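Local coordinates for malonyl acyl carrier protein transacylase (Streptococcus pneumoniae, PDB 3IM8), which probably catalyses transfer of the malonyl group from malonyl-CoA to the acyl carrier protein, supplying malonyl units for fatty acid synthesis, at residues A[91-96]-A[227-232]. Residues are numbered along the deposited sequence; the frame is centred on the assembly and turned at random.
Sequences LGEYSA and VGNTEA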
loop_
_atom_site.group_PDB
_atom_site.type_symbol
_atom_site.label_atom_id
_atom_site.label_comp_id
_atom_site.label_asym_id
_atom_site.label_seq_id
_atom_site.Cartn_x
_atom_site.Cartn_y
_atom_site.Cartn_z
ATOM N N LEU A 91 0.449 -2.494 -2.054
ATOM C CA LEU A 91 0.139 -2.254 -3.465
ATOM C C LEU A 91 0.581 -0.846 -3.841
ATOM O O LEU A 91 1.066 -0.615 -4.957
ATOM C CB LEU A 91 -1.366 -2.455 -3.749
ATOM C CG LEU A 91 -2.004 -2.115 -5.123
ATOM C CD1 LEU A 91 -2.214 -0.635 -5.416
ATOM C CD2 LEU A 91 -1.300 -2.750 -6.333
ATOM N N GLY A 92 0.418 0.110 -2.935
ATOM C CA GLY A 92 0.875 1.498 -3.226
ATOM C C GLY A 92 2.387 1.645 -3.508
ATOM O O GLY A 92 2.879 2.693 -3.966
ATOM N N GLU A 93 3.151 0.616 -3.223
ATOM C CA GLU A 93 4.590 0.666 -3.514
ATOM C C GLU A 93 4.798 0.613 -5.011
ATOM O O GLU A 93 5.798 1.159 -5.529
ATOM C CB GLU A 93 5.298 -0.526 -2.848
ATOM C CG GLU A 93 6.790 -0.570 -3.084
ATOM C CD GLU A 93 7.489 -1.099 -1.866
ATOM O OE1 GLU A 93 7.623 -0.347 -0.884
ATOM O OE2 GLU A 93 7.857 -2.270 -1.874
ATOM N N TYR A 94 3.876 -0.059 -5.701
ATOM C CA TYR A 94 3.989 -0.219 -7.163
ATOM C C TYR A 94 3.637 1.067 -7.862
ATOM O O TYR A 94 4.288 1.467 -8.833
ATOM C CB TYR A 94 3.120 -1.366 -7.693
ATOM C CG TYR A 94 3.648 -2.732 -7.387
ATOM C CD1 TYR A 94 3.568 -3.251 -6.097
ATOM C CD2 TYR A 94 4.260 -3.494 -8.375
ATOM C CE1 TYR A 94 4.060 -4.543 -5.814
ATOM C CE2 TYR A 94 4.748 -4.792 -8.103
ATOM C CZ TYR A 94 4.637 -5.298 -6.837
ATOM O OH TYR A 94 5.088 -6.555 -6.562
ATOM N N SER A 95 2.606 1.727 -7.351
ATOM C CA SER A 95 2.223 3.086 -7.826
ATOM C C SER A 95 3.407 4.070 -7.707
ATOM O O SER A 95 3.670 4.831 -8.626
ATOM C CB SER A 95 1.022 3.617 -7.015
ATOM O OG SER A 95 -0.080 2.720 -7.049
ATOM N N ALA A 96 4.078 4.015 -6.540
ATOM C CA ALA A 96 5.298 4.758 -6.185
ATOM C C ALA A 96 6.480 4.370 -7.088
ATOM O O ALA A 96 7.263 5.224 -7.501
ATOM C CB ALA A 96 5.614 4.453 -4.822
ATOM N N VAL A 227 11.255 5.089 -0.796
ATOM C CA VAL A 227 11.480 4.393 0.472
ATOM C C VAL A 227 10.658 3.102 0.495
ATOM O O VAL A 227 9.421 3.138 0.498
ATOM C CB VAL A 227 11.164 5.315 1.668
ATOM C CG1 VAL A 227 11.440 4.621 2.976
ATOM C CG2 VAL A 227 12.009 6.605 1.574
ATOM N N GLY A 228 11.330 1.948 0.475
ATOM C CA GLY A 228 10.609 0.680 0.386
ATOM C C GLY A 228 9.976 0.205 1.676
ATOM O O GLY A 228 10.470 0.461 2.766
ATOM N N ASN A 229 8.872 -0.519 1.545
ATOM C CA ASN A 229 8.100 -1.042 2.677
ATOM C C ASN A 229 8.884 -2.019 3.555
ATOM O O ASN A 229 8.785 -2.014 4.802
ATOM C CB ASN A 229 6.855 -1.769 2.124
ATOM C CG ASN A 229 5.740 -0.815 1.661
ATOM O OD1 ASN A 229 5.758 0.435 1.879
ATOM N ND2 ASN A 229 4.756 -1.402 1.052
ATOM N N THR A 230 9.664 -2.864 2.881
ATOM C CA THR A 230 10.277 -4.034 3.527
ATOM C C THR A 230 11.450 -3.605 4.411
ATOM O O THR A 230 11.460 -3.896 5.641
ATOM C CB THR A 230 10.671 -5.113 2.479
ATOM O OG1 THR A 230 9.544 -5.398 1.652
ATOM C CG2 THR A 230 11.167 -6.362 3.151
ATOM N N GLU A 231 12.373 -2.843 3.808
ATOM C CA GLU A 231 13.599 -2.456 4.500
ATOM C C GLU A 231 13.508 -1.085 5.148
ATOM O O GLU A 231 14.386 -0.715 5.906
ATOM C CB GLU A 231 14.782 -2.456 3.536
ATOM C CG GLU A 231 15.056 -3.808 2.863
ATOM C CD GLU A 231 15.849 -4.786 3.739
ATOM O OE1 GLU A 231 15.329 -5.344 4.742
ATOM O OE2 GLU A 231 17.022 -5.028 3.378
ATOM N N ALA A 232 12.418 -0.356 4.884
ATOM C CA ALA A 232 12.265 1.045 5.314
ATOM C C ALA A 232 13.550 1.793 4.946
ATOM O O ALA A 232 14.161 2.422 5.789
ATOM C CB ALA A 232 11.965 1.133 6.782
HETATM O O HOH W 1 7.032 2.387 -0.837
HETATM O O HOH W 2 9.821 -3.154 -0.209
#
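The carboxylate of Glu93 meets the amide of Asn229 with one oxygen under the amide face, the two planes turned 39° apart. OE1 of Glu93 sits almost directly below CG of Asn229, at 3.2 Å. On the other side of the carboxylate plane CA of Gly228 packs against Glu93 OE1 at 3.4 Å, a spot where the backbone itself supplies the surface.

The edge of the carboxylate does the polar work. The backbone N of Asn229 donates to OE1 of Glu93 over 2.7 Å, with an N-H...O angle of 153°, on the syn lone pair. Water 1 lies 2.8 Å from the same Glu93 OE1 and also beside the carbonyl oxygen of Val227. Through OE2 the group takes a hydrogen from water 2, which in turn accepts one from the backbone N of Thr230. Thus both oxygens face the loop 227-232, directly or through water. The backbones stand 7.2 Å apart at CA of Glu93 and CA of Gly228, and glutamate suits the gap, long enough to bring OE1 within bonding distance of Asn229 N; CG stands anti to the backbone N (chi1 -180°), carrying the carboxylate out from the helix. Leu244 and Gln247 of helix 240-247 also pack on this side chain.

Glu93 directly follows Gly92, the last residue of a GxSxG pattern around the predicted active-site Ser90, consistent with a nucleophile elbow. The side chain of Asn229 comes about 4 Å from that of Ser90 and about 6 Å from that of His199, the other predicted active-site residue. By gripping the backbone of Asn229, the buried carboxylate ties the loop to helix 92-99 and probably helps position the asparagine beside Ser90; the N-H and water contacts would be expected to stabilise its negative charge.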